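Local coordinates for protein GEO10716p1 (PDB 7BTG) that probably removes phosphate from phosphorylated arginine in proteins, as a phosphatase of the low-molecular-weight protein tyrosine phosphatase family, at residues Thr11-Met16 against Ile123-Phe128; Val3-Ile8 against Tyr81-Asp86; Pro15-Ile20 against Leu140-Ser145. The protein carries 1 engineered substitution. All blocks are in the same frame, centred on the assembly; numbering follows the deposited sequence.

Contact 1: Thr11-Met16 against Ile123-Phe128. With PO4 (phosphate ion), chain B.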
# COMPACT_ATOMS: atom_id res chain seq x y z
N THR A 11 -7.15 4.22 4.76
CA THR A 11 -7.95 3.66 5.84
C THR A 11 -8.33 2.21 5.61
O THR A 11 -8.70 1.54 6.57
CB THR A 11 -9.24 4.51 6.02
OG1 THR A 11 -10.05 3.97 7.07
CG2 THR A 11 -10.05 4.57 4.73
N CYS A 12 -8.21 1.68 4.38
CA CYS A 12 -8.50 0.27 4.13
C CYS A 12 -7.31 -0.42 3.49
O CYS A 12 -6.55 -1.11 4.18
CB CYS A 12 -9.73 0.12 3.23
SG CYS A 12 -11.29 0.73 3.92
N ARG A 13 -7.10 -0.20 2.19
CA ARG A 13 -6.11 -0.97 1.43
C ARG A 13 -4.69 -0.66 1.88
O ARG A 13 -3.90 -1.58 2.10
CB ARG A 13 -6.28 -0.70 -0.07
CG ARG A 13 -7.58 -1.24 -0.63
CD ARG A 13 -7.85 -0.65 -2.00
NE ARG A 13 -8.09 0.79 -1.88
CZ ARG A 13 -8.30 1.61 -2.91
NH1 ARG A 13 -8.29 1.13 -4.16
NH2 ARG A 13 -8.50 2.91 -2.69
N SER A 14 -4.33 0.62 1.98
CA SER A 14 -2.94 0.93 2.27
C SER A 14 -2.51 0.52 3.68
O SER A 14 -1.39 0.02 3.85
CB SER A 14 -2.62 2.42 2.01
OG SER A 14 -3.62 3.34 2.44
N PRO A 15 -3.33 0.70 4.73
CA PRO A 15 -2.89 0.23 6.05
C PRO A 15 -2.77 -1.28 6.10
O PRO A 15 -1.90 -1.81 6.80
CB PRO A 15 -3.96 0.75 7.01
CG PRO A 15 -4.67 1.84 6.27
CD PRO A 15 -4.61 1.44 4.82
N MET A 16 -3.64 -2.00 5.39
CA MET A 16 -3.52 -3.45 5.33
C MET A 16 -2.21 -3.85 4.66
O MET A 16 -1.44 -4.68 5.18
CB MET A 16 -4.72 -4.05 4.59
CG MET A 16 -5.83 -4.51 5.50
SD MET A 16 -7.10 -5.40 4.58
CE MET A 16 -7.60 -4.13 3.42
N ILE A 123 -6.64 -3.31 -7.30
CA ILE A 123 -7.07 -3.57 -5.94
C ILE A 123 -8.14 -2.55 -5.58
O ILE A 123 -7.83 -1.39 -5.34
CB ILE A 123 -5.88 -3.53 -4.99
CG1 ILE A 123 -4.79 -4.43 -5.58
CG2 ILE A 123 -6.29 -4.00 -3.62
CD1 ILE A 123 -3.70 -4.81 -4.65
N GLU A 124 -9.40 -2.99 -5.56
CA GLU A 124 -10.54 -2.11 -5.41
C GLU A 124 -10.73 -1.65 -3.97
O GLU A 124 -10.51 -2.40 -3.02
CB GLU A 124 -11.83 -2.80 -5.87
CG GLU A 124 -11.74 -3.50 -7.22
CD GLU A 124 -11.88 -2.54 -8.39
OE1 GLU A 124 -11.27 -1.44 -8.34
OE2 GLU A 124 -12.59 -2.89 -9.37
N ASP A 125 -11.18 -0.39 -3.83
CA ASP A 125 -11.53 0.21 -2.55
C ASP A 125 -12.66 -0.56 -1.87
O ASP A 125 -13.77 -0.59 -2.41
CB ASP A 125 -11.97 1.67 -2.75
CG ASP A 125 -12.14 2.41 -1.44
OD1 ASP A 125 -12.09 1.77 -0.35
OD2 ASP A 125 -12.29 3.64 -1.49
N PRO A 126 -12.43 -1.19 -0.72
CA PRO A 126 -13.50 -1.91 -0.02
C PRO A 126 -14.34 -1.06 0.92
O PRO A 126 -15.30 -1.59 1.48
CB PRO A 126 -12.72 -2.96 0.79
CG PRO A 126 -11.47 -2.25 1.16
CD PRO A 126 -11.13 -1.36 -0.04
N TYR A 127 -13.99 0.22 1.10
CA TYR A 127 -14.63 1.08 2.09
C TYR A 127 -16.15 0.99 2.06
O TYR A 127 -16.79 0.90 3.12
CB TYR A 127 -14.19 2.54 1.88
CG TYR A 127 -14.54 3.49 3.01
CD1 TYR A 127 -15.76 4.18 3.03
CD2 TYR A 127 -13.65 3.73 4.04
CE1 TYR A 127 -16.08 5.06 4.07
CE2 TYR A 127 -13.96 4.61 5.07
CZ TYR A 127 -15.18 5.27 5.08
OH TYR A 127 -15.46 6.13 6.11
N PHE A 128 -16.75 1.01 0.88
CA PHE A 128 -18.19 1.13 0.72
C PHE A 128 -18.84 -0.19 0.31
O PHE A 128 -20.03 -0.21 -0.02
CB PHE A 128 -18.52 2.19 -0.32
CG PHE A 128 -17.83 1.95 -1.63
CD1 PHE A 128 -16.61 2.54 -1.91
CD2 PHE A 128 -18.39 1.10 -2.56
CE1 PHE A 128 -15.97 2.31 -3.10
CE2 PHE A 128 -17.75 0.84 -3.76
CZ PHE A 128 -16.53 1.45 -4.03
P PO4 B . -8.84 3.02 1.08
O1 PO4 B . -7.95 3.48 2.21
O2 PO4 B . -10.27 2.97 1.55
O3 PO4 B . -8.51 1.62 0.60
O4 PO4 B . -8.68 3.94 -0.13
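R13 and I123 make the one hydrogen bond that crosses directly between the phosphate-binding turn and the loop beside it, and R13 illustrates how a flat group is fixed by edge and face together. Its NH1 gives a proton to I123 O at 2.8 Å (156° at the hydrogen), the acceptor lying in the guanidinium plane and the donor in the carbonyl plane; the same nitrogen forms a salt bridge with D86. The NE and NH2 edge is turned to the phosphate ion, with hydrogen bonds from NE to O3 (2.6 Å) and from NH2 to O4 (2.8 Å). A bend at chi3 (-66°) turns the guanidinium group to serve both partners. Backbone amides add to the grip: T11 N and C12 N share O1, R13 N joins NE on O3, and G9 N also bonds the ion.

Over one face of the guanidinium group lies D125 CA, 3.4 Å above its plane. D125 OD1 accepts from Y127 N at 2.8 Å in an Asx turn, and it comes to 2.9 Å from phosphate O2. D125 OD2 probably adds charge attraction alone toward R13, no N-H being aimed at it.

Apolar contacts close the rest. C12 CB meets P126 CG at 3.6 Å, the C12 sulfur comes to the edge of the Y127 ring, and T11 CG2 touches Y127 CD2 at 3.8 Å. A methionine in place of R13 would probably leave I123 O and D86 without their mate and the phosphate held less firmly.

Amides and an arginine encircling an anion at a helix start are characteristic of the CX5R P-loop of protein tyrosine phosphatases, its cysteine replaced here by the engineered S7; the facing Asp-Pro loop is that of the low-molecular-weight family.

Contact 2: Val3-Ile8 against Tyr81-Asp86. Engineered in segment 3-8: S7 (natural residue Cys). With PO4 (phosphate ion), chain B.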
# COMPACT_ATOMS: atom_id res chain seq x y z
N VAL A 3 9.37 1.77 1.60
CA VAL A 3 8.19 1.52 0.77
C VAL A 3 7.00 2.26 1.37
O VAL A 3 6.78 2.20 2.58
CB VAL A 3 7.88 0.02 0.66
CG1 VAL A 3 6.55 -0.19 -0.09
CG2 VAL A 3 8.99 -0.71 -0.07
N LEU A 4 6.25 2.94 0.51
CA LEU A 4 5.03 3.67 0.88
C LEU A 4 3.86 3.11 0.09
O LEU A 4 3.88 3.12 -1.15
CB LEU A 4 5.20 5.17 0.59
CG LEU A 4 4.02 6.07 0.98
CD1 LEU A 4 3.92 6.16 2.49
CD2 LEU A 4 4.19 7.45 0.35
N PHE A 5 2.84 2.60 0.79
CA PHE A 5 1.61 2.17 0.13
C PHE A 5 0.61 3.32 0.12
O PHE A 5 0.49 4.06 1.10
CB PHE A 5 1.00 0.96 0.83
CG PHE A 5 1.81 -0.31 0.68
CD1 PHE A 5 1.86 -0.97 -0.52
CD2 PHE A 5 2.48 -0.86 1.76
CE1 PHE A 5 2.59 -2.16 -0.66
CE2 PHE A 5 3.21 -2.05 1.63
CZ PHE A 5 3.26 -2.69 0.41
N VAL A 6 -0.11 3.49 -0.99
CA VAL A 6 -1.01 4.62 -1.16
C VAL A 6 -2.38 4.14 -1.60
O VAL A 6 -2.50 3.38 -2.57
CB VAL A 6 -0.45 5.66 -2.13
CG1 VAL A 6 -1.50 6.77 -2.40
CG2 VAL A 6 0.79 6.28 -1.53
N SER A 7 -3.41 4.56 -0.87
CA SER A 7 -4.80 4.34 -1.25
C SER A 7 -5.50 5.68 -1.15
O SER A 7 -4.94 6.64 -0.61
CB SER A 7 -5.48 3.29 -0.36
OG SER A 7 -5.43 3.61 1.02
N ILE A 8 -6.73 5.77 -1.66
CA ILE A 8 -7.36 7.09 -1.66
C ILE A 8 -7.65 7.54 -0.23
O ILE A 8 -7.33 8.67 0.15
CB ILE A 8 -8.60 7.13 -2.57
CG1 ILE A 8 -9.05 8.57 -2.72
CG2 ILE A 8 -9.76 6.29 -2.04
CD1 ILE A 8 -10.06 8.79 -3.79
N TYR A 81 9.90 2.86 -3.22
CA TYR A 81 8.71 2.43 -3.92
C TYR A 81 7.52 3.14 -3.29
O TYR A 81 7.45 3.26 -2.07
CB TYR A 81 8.53 0.91 -3.85
CG TYR A 81 9.48 0.19 -4.77
CD1 TYR A 81 9.10 -0.15 -6.04
CD2 TYR A 81 10.80 -0.09 -4.37
CE1 TYR A 81 9.97 -0.78 -6.91
CE2 TYR A 81 11.69 -0.74 -5.23
CZ TYR A 81 11.26 -1.08 -6.51
OH TYR A 81 12.10 -1.71 -7.40
N ILE A 82 6.62 3.63 -4.14
CA ILE A 82 5.30 4.11 -3.72
C ILE A 82 4.29 3.33 -4.55
O ILE A 82 4.30 3.40 -5.78
CB ILE A 82 5.14 5.62 -3.93
CG1 ILE A 82 6.17 6.39 -3.10
CG2 ILE A 82 3.76 6.04 -3.55
CD1 ILE A 82 6.12 7.89 -3.33
N PHE A 83 3.46 2.56 -3.87
CA PHE A 83 2.53 1.64 -4.51
C PHE A 83 1.12 2.21 -4.48
O PHE A 83 0.61 2.53 -3.40
CB PHE A 83 2.56 0.27 -3.83
CG PHE A 83 3.84 -0.49 -4.08
CD1 PHE A 83 4.21 -0.83 -5.38
CD2 PHE A 83 4.67 -0.85 -3.04
CE1 PHE A 83 5.38 -1.50 -5.63
CE2 PHE A 83 5.83 -1.54 -3.28
CZ PHE A 83 6.18 -1.87 -4.58
N ALA A 84 0.53 2.35 -5.66
CA ALA A 84 -0.89 2.65 -5.80
C ALA A 84 -1.72 1.37 -5.80
O ALA A 84 -1.26 0.31 -6.22
CB ALA A 84 -1.12 3.41 -7.11
N MET A 85 -2.96 1.48 -5.33
CA MET A 85 -3.89 0.36 -5.44
C MET A 85 -4.66 0.38 -6.76
O MET A 85 -5.01 -0.68 -7.29
CB MET A 85 -4.88 0.37 -4.28
CG MET A 85 -4.22 0.43 -2.94
SD MET A 85 -3.30 -1.13 -2.58
CE MET A 85 -2.02 -0.46 -1.52
N ASP A 86 -4.87 1.59 -7.28
CA ASP A 86 -5.78 1.98 -8.36
C ASP A 86 -5.01 2.68 -9.46
O ASP A 86 -4.00 3.35 -9.22
CB ASP A 86 -6.82 3.03 -7.88
CG ASP A 86 -7.97 2.41 -7.24
OD1 ASP A 86 -8.33 1.31 -7.71
OD2 ASP A 86 -8.51 2.99 -6.28
P PO4 B . -8.84 3.02 1.08
O1 PO4 B . -7.95 3.48 2.21
O2 PO4 B . -10.27 2.97 1.55
O3 PO4 B . -8.51 1.62 0.60
O4 PO4 B . -8.68 3.94 -0.13
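V3 fills the hollow between two phenylalanines with one methyl: its CG1 lies above a face of the F5 ring, toward the rim, and meets the edge of the F83 ring at CE2, 3.5 Å away. The two rings run alongside each other, nearly parallel but displaced, with planes at 29° and centroids 5.5 Å apart, and little of one ring lies over the other. Their tightest point is F5 CE1 against F83 CD2, at 3.4 Å. Beyond them M85, bent at chi2 (-68°), curls back along the strand and brings CE to 4.0 Å from F5 CD1.

L4, V6 and I82, with A84 on the same face, bring branched chains together, and here a single residue serves two neighbours. With CG1 of I82 anti to its carbonyl carbon (chi1 -61°), the two branches part: CG1 goes to L4, 4.0 Å from CB, whereas CG2 abuts V6 CG2 at 3.6 Å. L4 meets I82 CG1 with CB and then CD2, one after the other along its chain.

Beneath this packing runs a parallel ladder, from L4 N to Y81 O, F83 N to L4 O, and V6 N to F83 O (2.7 Å). It frays at M85 N to V6 O, a weak bond. Past its end stands S7, an engineered replacement of the natural cysteine, whose OG is 2.8 Å from phosphate O1 and has S14 OG as a nearby polar partner.

These two strands are the central pair of a four-stranded parallel sheet, with strand 34-39 beside one and 107-110 beside the other. Helix 13-27 packs A17 and L21 on F5, and F149 of helix 133-154 meets the Y81 and F83 rings edge-to-face. On the other face L93 of helix 87-99 covers V6 and I82, giving a three-layered alpha/beta sandwich.

Contact 3: Pro15-Ile20 against Leu140-Ser145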
# COMPACT_ATOMS: atom_id res chain seq x y z
N PRO A 15 -3.33 0.70 4.73
CA PRO A 15 -2.89 0.23 6.05
C PRO A 15 -2.77 -1.28 6.10
O PRO A 15 -1.90 -1.81 6.80
CB PRO A 15 -3.96 0.75 7.01
CG PRO A 15 -4.67 1.84 6.27
CD PRO A 15 -4.61 1.44 4.82
N MET A 16 -3.64 -2.00 5.39
CA MET A 16 -3.52 -3.45 5.33
C MET A 16 -2.21 -3.85 4.66
O MET A 16 -1.44 -4.68 5.18
CB MET A 16 -4.72 -4.05 4.59
CG MET A 16 -5.83 -4.51 5.50
SD MET A 16 -7.10 -5.40 4.58
CE MET A 16 -7.60 -4.13 3.42
N ALA A 17 -1.92 -3.25 3.50
CA ALA A 17 -0.65 -3.50 2.83
C ALA A 17 0.53 -3.18 3.74
O ALA A 17 1.50 -3.95 3.80
CB ALA A 17 -0.59 -2.67 1.54
N GLU A 18 0.47 -2.07 4.46
CA GLU A 18 1.57 -1.72 5.34
C GLU A 18 1.83 -2.81 6.37
O GLU A 18 2.97 -3.24 6.57
CB GLU A 18 1.30 -0.40 6.05
CG GLU A 18 2.40 -0.05 7.03
CD GLU A 18 2.08 1.21 7.79
OE1 GLU A 18 1.12 1.89 7.40
OE2 GLU A 18 2.79 1.53 8.77
N ALA A 19 0.77 -3.29 7.02
CA ALA A 19 0.93 -4.27 8.08
C ALA A 19 1.38 -5.63 7.52
O ALA A 19 2.19 -6.32 8.13
CB ALA A 19 -0.38 -4.42 8.84
N ILE A 20 0.84 -6.00 6.35
CA ILE A 20 1.18 -7.27 5.70
C ILE A 20 2.67 -7.31 5.36
O ILE A 20 3.37 -8.29 5.66
CB ILE A 20 0.32 -7.47 4.44
CG1 ILE A 20 -1.02 -8.08 4.82
CG2 ILE A 20 1.07 -8.33 3.41
CD1 ILE A 20 -2.04 -8.07 3.70
N LEU A 140 -6.15 -10.67 -0.17
CA LEU A 140 -5.49 -11.70 -0.97
C LEU A 140 -4.67 -11.08 -2.09
O LEU A 140 -3.51 -11.48 -2.30
CB LEU A 140 -6.52 -12.69 -1.53
CG LEU A 140 -7.28 -13.56 -0.50
CD1 LEU A 140 -8.55 -14.17 -1.11
CD2 LEU A 140 -6.40 -14.67 0.10
N GLN A 141 -5.24 -10.11 -2.81
CA GLN A 141 -4.47 -9.40 -3.84
C GLN A 141 -3.25 -8.72 -3.24
O GLN A 141 -2.17 -8.72 -3.85
CB GLN A 141 -5.33 -8.34 -4.52
CG GLN A 141 -6.16 -8.78 -5.71
CD GLN A 141 -7.24 -7.75 -6.06
OE1 GLN A 141 -8.00 -7.32 -5.19
NE2 GLN A 141 -7.29 -7.33 -7.32
N ILE A 142 -3.39 -8.13 -2.06
CA ILE A 142 -2.26 -7.42 -1.47
C ILE A 142 -1.19 -8.41 -1.02
O ILE A 142 0.01 -8.18 -1.20
CB ILE A 142 -2.74 -6.52 -0.31
CG1 ILE A 142 -3.56 -5.33 -0.83
CG2 ILE A 142 -1.56 -6.00 0.46
CD1 ILE A 142 -4.43 -4.64 0.25
N LEU A 143 -1.62 -9.53 -0.44
CA LEU A 143 -0.67 -10.54 0.02
C LEU A 143 0.14 -11.11 -1.14
O LEU A 143 1.37 -11.12 -1.10
CB LEU A 143 -1.41 -11.64 0.76
CG LEU A 143 -0.56 -12.78 1.32
CD1 LEU A 143 0.58 -12.21 2.14
CD2 LEU A 143 -1.45 -13.67 2.15
N GLU A 144 -0.53 -11.56 -2.21
CA GLU A 144 0.23 -12.10 -3.33
C GLU A 144 1.13 -11.03 -3.92
O GLU A 144 2.31 -11.30 -4.22
CB GLU A 144 -0.68 -12.67 -4.41
CG GLU A 144 0.11 -13.31 -5.57
CD GLU A 144 -0.77 -13.94 -6.65
OE1 GLU A 144 -2.00 -14.05 -6.42
OE2 GLU A 144 -0.23 -14.32 -7.72
N SER A 145 0.60 -9.81 -4.08
CA SER A 145 1.37 -8.71 -4.65
C SER A 145 2.65 -8.47 -3.87
O SER A 145 3.73 -8.35 -4.46
CB SER A 145 0.53 -7.41 -4.68
OG SER A 145 -0.66 -7.55 -5.42
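I142 presses its CG2 methyl onto A17, at 3.6 Å from both CA and CB, and in doing so shows how a small residue lets a large one approach a helix backbone. Of all residues here it has the most surface buried by the contact. With CG1 anti to the carbonyl carbon (chi1 -70°), CG2 is left anti to the backbone N, which directs that methyl at A17 and the tip of I20, while CD1 reaches back to M16 CB at 4.4 Å. The isoleucine thus enters a depression bounded by M16, A17 and I20, its floor being the alanine; the CA atoms of A17 and I142 are only 6.0 Å apart.

I20 comes second. Its two arms have separate tasks: CD1 reaches I142 CG2 at 3.9 Å, the two chains lying aslant, and CG2 meets L143 CD1 at 4.1 Å, where the side chains cross at about a right angle. L143 extends the patch toward the more exposed border of helix 133-154, and just before and just after the segment Y139 and C146 of the same helix also pack on I20.

The helix segments cross at -40°, with their axes 9.8 Å apart at closest approach. Polar residues look elsewhere: E18 forms a salt bridge with K22 and a hydrogen bond with S37, Q141 bonds to the carbonyls of I122 and D120, and E144 forms salt bridges with R148 and R117.

What joins helix 13-27 to helix 133-154 here is therefore entirely apolar. The interface has no directional bond to fix its geometry and depends on the fit of methyl groups, with burial from water as its likely driving force.

How the contacts relate
The three contacts surround one element, the chain that leaves strand 2-7, wraps the phosphate and continues as helix 13-27, and their centres lie about 10 to 11 Å apart. Contacts 1 and 2 both touch the phosphate ion, and a salt bridge ties them, R13 NH1 to D86 OD2 at 2.8 Å. Contact 3 starts from the same helix as contact 1, sharing P15 and M16; there I142 CD1 packs 3.6 Å from R13 O, and I123 CD1 lies 3.9 Å from I142 CG1. Contacts 2 and 3 meet where F5 CE2 comes 3.4 Å from A17 O. Both thus adjoin the strand-loop-helix chain that forms the phosphate site.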